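Local coordinates for response regulator CheY-like protein (Mesorhizobium loti, PDB 3SNK), which is the N-terminal receiver-like domain of a putative pilus assembly protein whose full-length form probably binds and hydrolyses ATP, at residues G69-V79 / L97-M108. Numbering follows the deposited sequence.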
ATOM      1  N   GLY A  69      11.730  -1.379  -5.807  1.00 64.39           N
ATOM      2  CA  GLY A  69      12.299  -2.262  -6.821  1.00 66.69           C
ATOM      3  C   GLY A  69      11.642  -3.642  -6.892  1.00 70.65           C
ATOM      4  O   GLY A  69      11.961  -4.433  -7.784  1.00 71.66           O
ATOM      5  N   GLY A  70      10.726  -3.935  -5.955  1.00 65.75           N
ATOM      6  CA  GLY A  70       9.984  -5.196  -5.905  1.00 64.38           C
ATOM      7  C   GLY A  70      10.624  -6.317  -5.108  1.00 70.26           C
ATOM      8  O   GLY A  70      10.324  -7.488  -5.348  1.00 69.38           O
ATOM      9  N   ASP A  71      11.487  -5.963  -4.138  1.00 69.49           N
ATOM     10  CA  ASP A  71      12.198  -6.906  -3.274  1.00 72.31           C
ATOM     11  C   ASP A  71      11.203  -7.786  -2.478  1.00 72.85           C
ATOM     12  O   ASP A  71      11.402  -8.996  -2.385  1.00 74.56           O
ATOM     13  CB  ASP A  71      13.150  -6.154  -2.306  1.00 77.23           C
ATOM     14  CG  ASP A  71      14.007  -5.046  -2.929  1.00 94.36           C
ATOM     15  OD1 ASP A  71      13.443  -3.952  -3.251  1.00 91.24           O
ATOM     16  OD2 ASP A  71      15.250  -5.237  -3.021  1.00105.16           O
ATOM     17  N   LEU A  72      10.124  -7.177  -1.950  1.00 64.97           N
ATOM     18  CA  LEU A  72       9.093  -7.849  -1.160  1.00 62.73           C
ATOM     19  C   LEU A  72       8.332  -8.930  -1.966  1.00 62.82           C
ATOM     20  O   LEU A  72       7.937  -9.922  -1.384  1.00 62.30           O
ATOM     21  CB  LEU A  72       8.108  -6.820  -0.583  1.00 60.45           C
ATOM     22  CG  LEU A  72       7.190  -7.303   0.547  1.00 64.21           C
ATOM     23  CD1 LEU A  72       7.952  -7.454   1.853  1.00 67.14           C
ATOM     24  CD2 LEU A  72       6.036  -6.347   0.750  1.00 63.82           C
ATOM     25  N   LEU A  73       8.196  -8.777  -3.291  1.00 57.67           N
ATOM     26  CA  LEU A  73       7.490  -9.726  -4.158  1.00 55.88           C
ATOM     27  C   LEU A  73       8.207 -11.062  -4.288  1.00 62.72           C
ATOM     28  O   LEU A  73       7.593 -12.047  -4.710  1.00 61.40           O
ATOM     29  CB  LEU A  73       7.269  -9.126  -5.551  1.00 55.57           C
ATOM     30  CG  LEU A  73       6.422  -7.861  -5.613  1.00 55.78           C
ATOM     31  CD1 LEU A  73       6.659  -7.133  -6.913  1.00 58.19           C
ATOM     32  CD2 LEU A  73       4.917  -8.155  -5.408  1.00 48.19           C
ATOM     33  N   GLY A  74       9.492 -11.088  -3.936  1.00 62.86           N
ATOM     34  CA  GLY A  74      10.292 -12.306  -3.943  1.00 65.33           C
ATOM     35  C   GLY A  74      10.292 -13.030  -2.609  1.00 67.90           C
ATOM     36  O   GLY A  74      10.943 -14.065  -2.476  1.00 69.72           O
ATOM     37  N   LYS A  75       9.573 -12.494  -1.602  1.00 62.33           N
ATOM     38  CA  LYS A  75       9.480 -13.111  -0.279  1.00 63.18           C
ATOM     39  C   LYS A  75       8.515 -14.305  -0.335  1.00 66.01           C
ATOM     40  O   LYS A  75       7.409 -14.172  -0.866  1.00 62.23           O
ATOM     41  CB  LYS A  75       9.087 -12.101   0.807  1.00 64.25           C
ATOM     42  CG  LYS A  75      10.229 -11.775   1.766  1.00 82.13           C
ATOM     43  CD  LYS A  75      11.099 -10.605   1.300  1.00 92.79           C
ATOM     44  CE  LYS A  75      12.358 -10.452   2.124  1.00106.21           C
ATOM     45  NZ  LYS A  75      12.076 -10.005   3.516  1.00114.82           N
ATOM     46  N   PRO A  76       8.952 -15.481   0.183  1.00 65.55           N
ATOM     47  CA  PRO A  76       8.169 -16.721   0.024  1.00 64.86           C
ATOM     48  C   PRO A  76       6.656 -16.704   0.321  1.00 65.81           C
ATOM     49  O   PRO A  76       5.899 -17.282  -0.474  1.00 65.92           O
ATOM     50  CB  PRO A  76       8.894 -17.732   0.932  1.00 70.11           C
ATOM     51  CG  PRO A  76      10.028 -16.986   1.582  1.00 76.73           C
ATOM     52  CD  PRO A  76      10.285 -15.778   0.753  1.00 71.20           C
ATOM     53  N   GLY A  77       6.201 -16.113   1.419  1.00 58.88           N
ATOM     54  CA  GLY A  77       4.753 -16.164   1.671  1.00 54.97           C
ATOM     55  C   GLY A  77       3.988 -14.869   1.460  1.00 54.57           C
ATOM     56  O   GLY A  77       2.977 -14.643   2.132  1.00 52.99           O
ATOM     57  N   ILE A  78       4.439 -14.028   0.507  1.00 48.27           N
ATOM     58  CA  ILE A  78       3.872 -12.707   0.257  1.00 45.65           C
ATOM     59  C   ILE A  78       2.364 -12.702  -0.131  1.00 46.83           C
ATOM     60  O   ILE A  78       1.627 -11.870   0.398  1.00 44.65           O
ATOM     61  CB  ILE A  78       4.724 -11.869  -0.760  1.00 49.96           C
ATOM     62  CG1 ILE A  78       4.267 -10.386  -0.827  1.00 49.04           C
ATOM     63  CG2 ILE A  78       4.801 -12.492  -2.149  1.00 49.85           C
ATOM     64  CD1 ILE A  78       4.221  -9.688   0.508  1.00 55.56           C
ATOM     65  N   VAL A  79       1.916 -13.594  -1.030  1.00 45.59           N
ATOM     66  CA  VAL A  79       0.514 -13.633  -1.474  1.00 43.00           C
ATOM     67  C   VAL A  79      -0.386 -14.116  -0.331  1.00 45.07           C
ATOM     68  O   VAL A  79      -1.511 -13.599  -0.184  1.00 40.71           O
ATOM     69  CB  VAL A  79       0.325 -14.449  -2.777  1.00 45.75           C
ATOM     70  CG1 VAL A  79      -1.149 -14.546  -3.167  1.00 42.13           C
ATOM     71  CG2 VAL A  79       1.142 -13.811  -3.921  1.00 46.15           C
ATOM     72  N   LEU A  97       8.830  -3.391 -12.880  1.00 58.53           N
ATOM     73  CA  LEU A  97       8.949  -4.780 -12.449  1.00 57.14           C
ATOM     74  C   LEU A  97       9.199  -5.716 -13.625  1.00 63.12           C
ATOM     75  O   LEU A  97       8.877  -5.352 -14.759  1.00 61.81           O
ATOM     76  CB  LEU A  97       7.645  -5.221 -11.755  1.00 52.10           C
ATOM     77  CG  LEU A  97       7.203  -4.462 -10.512  1.00 53.67           C
ATOM     78  CD1 LEU A  97       5.846  -4.985 -10.018  1.00 51.08           C
ATOM     79  CD2 LEU A  97       8.268  -4.516  -9.399  1.00 55.46           C
ATOM     80  N   THR A  98       9.697  -6.947 -13.335  1.00 62.43           N
ATOM     81  CA  THR A  98       9.863  -8.015 -14.332  1.00 66.47           C
ATOM     82  C   THR A  98       8.541  -8.721 -14.461  1.00 70.74           C
ATOM     83  O   THR A  98       7.657  -8.526 -13.619  1.00 66.52           O
ATOM     84  CB  THR A  98      10.995  -9.016 -13.975  1.00 77.48           C
ATOM     85  OG1 THR A  98      10.713  -9.665 -12.737  1.00 79.46           O
ATOM     86  CG2 THR A  98      12.375  -8.381 -13.954  1.00 77.47           C
ATOM     87  N   SER A  99       8.420  -9.595 -15.462  1.00 71.77           N
ATOM     88  CA  SER A  99       7.227 -10.394 -15.702  1.00 70.57           C
ATOM     89  C   SER A  99       6.916 -11.305 -14.522  1.00 73.35           C
ATOM     90  O   SER A  99       5.739 -11.470 -14.170  1.00 69.34           O
ATOM     91  CB  SER A  99       7.412 -11.231 -16.958  1.00 79.66           C
ATOM     92  OG  SER A  99       8.443 -12.184 -16.766  1.00 94.39           O
ATOM     93  N   GLU A 100       7.976 -11.900 -13.918  1.00 72.24           N
ATOM     94  CA  GLU A 100       7.894 -12.803 -12.760  1.00 70.46           C
ATOM     95  C   GLU A 100       7.362 -12.035 -11.558  1.00 66.35           C
ATOM     96  O   GLU A 100       6.548 -12.556 -10.795  1.00 63.20           O
ATOM     97  CB  GLU A 100       9.281 -13.406 -12.460  1.00 76.21           C
ATOM     98  CG  GLU A 100       9.304 -14.454 -11.354  1.00 92.25           C
ATOM     99  CD  GLU A 100      10.695 -14.856 -10.895  1.00126.84           C
ATOM    100  OE1 GLU A 100      11.308 -14.090 -10.114  1.00126.16           O
ATOM    101  OE2 GLU A 100      11.167 -15.941 -11.305  1.00124.30           O
ATOM    102  N   GLN A 101       7.797 -10.785 -11.410  1.00 59.76           N
ATOM    103  CA  GLN A 101       7.338  -9.947 -10.324  1.00 55.58           C
ATOM    104  C   GLN A 101       5.915  -9.479 -10.572  1.00 57.72           C
ATOM    105  O   GLN A 101       5.159  -9.348  -9.611  1.00 54.90           O
ATOM    106  CB  GLN A 101       8.269  -8.761 -10.141  1.00 57.22           C
ATOM    107  CG  GLN A 101       9.636  -9.159  -9.595  1.00 62.19           C
ATOM    108  CD  GLN A 101      10.585  -7.993  -9.638  1.00 73.77           C
ATOM    109  OE1 GLN A 101      10.690  -7.289 -10.640  1.00 61.10           O
ATOM    110  NE2 GLN A 101      11.290  -7.756  -8.543  1.00 72.39           N
ATOM    111  N   THR A 102       5.543  -9.233 -11.853  1.00 56.50           N
ATOM    112  CA  THR A 102       4.202  -8.765 -12.236  1.00 54.31           C
ATOM    113  C   THR A 102       3.189  -9.879 -11.930  1.00 53.77           C
ATOM    114  O   THR A 102       2.078  -9.568 -11.494  1.00 49.72           O
ATOM    115  CB  THR A 102       4.191  -8.241 -13.680  1.00 65.84           C
ATOM    116  OG1 THR A 102       4.967  -7.041 -13.698  1.00 66.36           O
ATOM    117  CG2 THR A 102       2.781  -7.910 -14.195  1.00 64.32           C
ATOM    118  N   ARG A 103       3.600 -11.151 -12.084  1.00 51.00           N
ATOM    119  CA  ARG A 103       2.818 -12.345 -11.770  1.00 51.59           C
ATOM    120  C   ARG A 103       2.423 -12.393 -10.290  1.00 53.43           C
ATOM    121  O   ARG A 103       1.276 -12.711  -9.972  1.00 51.56           O
ATOM    122  CB  ARG A 103       3.615 -13.604 -12.104  1.00 57.59           C
ATOM    123  CG  ARG A 103       3.375 -14.135 -13.485  1.00 71.77           C
ATOM    124  CD  ARG A 103       2.867 -15.562 -13.470  1.00 84.90           C
ATOM    125  NE  ARG A 103       2.469 -15.970 -14.817  1.00 93.90           N
ATOM    126  CZ  ARG A 103       1.233 -16.298 -15.181  1.00 99.68           C
ATOM    127  NH1 ARG A 103       0.252 -16.324 -14.283  1.00 71.00           N
ATOM    128  NH2 ARG A 103       0.975 -16.632 -16.440  1.00 90.61           N
ATOM    129  N   VAL A 104       3.389 -12.092  -9.393  1.00 50.13           N
ATOM    130  CA  VAL A 104       3.184 -12.064  -7.944  1.00 47.66           C
ATOM    131  C   VAL A 104       2.255 -10.914  -7.641  1.00 48.39           C
ATOM    132  O   VAL A 104       1.301 -11.110  -6.891  1.00 47.27           O
ATOM    133  CB  VAL A 104       4.505 -11.964  -7.126  1.00 52.85           C
ATOM    134  CG1 VAL A 104       4.214 -11.946  -5.631  1.00 50.79           C
ATOM    135  CG2 VAL A 104       5.461 -13.103  -7.470  1.00 55.83           C
ATOM    136  N   LEU A 105       2.527  -9.715  -8.236  1.00 44.07           N
ATOM    137  CA  LEU A 105       1.699  -8.525  -8.056  1.00 41.53           C
ATOM    138  C   LEU A 105       0.239  -8.808  -8.489  1.00 42.52           C
ATOM    139  O   LEU A 105      -0.686  -8.415  -7.790  1.00 40.43           O
ATOM    140  CB  LEU A 105       2.269  -7.281  -8.781  1.00 42.51           C
ATOM    141  CG  LEU A 105       1.510  -5.959  -8.551  1.00 45.77           C
ATOM    142  CD1 LEU A 105       1.414  -5.603  -7.068  1.00 44.44           C
ATOM    143  CD2 LEU A 105       2.131  -4.827  -9.311  1.00 47.09           C
ATOM    144  N   VAL A 106       0.041  -9.513  -9.607  1.00 39.92           N
ATOM    145  CA  VAL A 106      -1.288  -9.888 -10.071  1.00 38.61           C
ATOM    146  C   VAL A 106      -1.977 -10.741  -8.981  1.00 42.77           C
ATOM    147  O   VAL A 106      -3.116 -10.449  -8.634  1.00 40.41           O
ATOM    148  CB  VAL A 106      -1.300 -10.591 -11.453  1.00 42.38           C
ATOM    149  CG1 VAL A 106      -2.649 -11.260 -11.717  1.00 41.35           C
ATOM    150  CG2 VAL A 106      -0.970  -9.613 -12.570  1.00 43.10           C
ATOM    151  N   ARG A 107      -1.268 -11.731  -8.409  1.00 42.28           N
ATOM    152  CA  ARG A 107      -1.826 -12.611  -7.386  1.00 42.58           C
ATOM    153  C   ARG A 107      -2.129 -11.865  -6.098  1.00 45.23           C
ATOM    154  O   ARG A 107      -2.993 -12.297  -5.346  1.00 42.98           O
ATOM    155  CB  ARG A 107      -0.898 -13.790  -7.090  1.00 42.63           C
ATOM    156  CG  ARG A 107      -0.765 -14.755  -8.251  1.00 51.07           C
ATOM    157  CD  ARG A 107      -0.266 -16.109  -7.785  1.00 62.40           C
ATOM    158  NE  ARG A 107       1.093 -16.053  -7.249  1.00 70.43           N
ATOM    159  CZ  ARG A 107       2.194 -16.190  -7.981  1.00 90.61           C
ATOM    160  NH1 ARG A 107       2.108 -16.383  -9.293  1.00 80.20           N
ATOM    161  NH2 ARG A 107       3.390 -16.134  -7.408  1.00 78.05           N
HETATM  162  N   MSE A 108      -1.420 -10.761  -5.836  1.00 41.57           N
HETATM  163  CA  MSE A 108      -1.653  -9.934  -4.657  1.00 40.71           C
HETATM  164  C   MSE A 108      -2.921  -9.098  -4.771  1.00 42.49           C
HETATM  165  O   MSE A 108      -3.326  -8.500  -3.788  1.00 42.17           O
HETATM  166  CB  MSE A 108      -0.442  -9.070  -4.330  1.00 44.69           C
HETATM  167  CG  MSE A 108       0.601  -9.895  -3.587  1.00 55.54           C
HETATM  168 SE   MSE A 108       2.036  -8.733  -3.377  0.75 69.30          SE
HETATM  169  CE  MSE A 108       1.405  -7.961  -1.661  1.00 64.45           C
TER
HETATM  170  O   HOH W   1      11.352  -9.791  -6.387  1.00 63.61           O
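In this CheY-like receiver fold, with its parallel sheet in 2-1-3-4-5 order, the loop after strand 62-68 and the start of helix 78-82 pack against the neighbouring helix 99-107, L73 and V104 at the centre. L73 spreads its two methyls along the helix: CD1 lies 3.9 Å from L97 CD1, near the Q101 carbonyl, while CD2 reaches M108 SE at 3.6 Å. V104 CG1 meets both the L73 backbone O and, at 3.6 Å, I78 CG2. The selenomethionine M108 bends at chi3 (88°), which directs CE to I78, 3.8 Å from CG1. V79 closes the far end, its CG2 3.8 Å from R107 CB. Beneath this layer, L67 of strand 62-68 touches both L73 and L105.

At the other end, Q101 joins polar groups of both segments. Its OE1 takes a nearly straight bond from T98 N (2.9 Å) on an in-plane lone pair; the weak reciprocal bond from Q101 N to T98 OG1 completes the capping box, and T98 OG1 also bonds to OE1 from above the carbonyl plane. With OE1 so held, NE2 faces the loop, where its bonds to G69 O (3.5 Å) and G70 O (3.3 Å) are weak; a water bridges NE2 and G70 O more closely. The contact is thus chiefly apolar, and the capping-box amide gives the loop carbonyls a loose, partly water-mediated link.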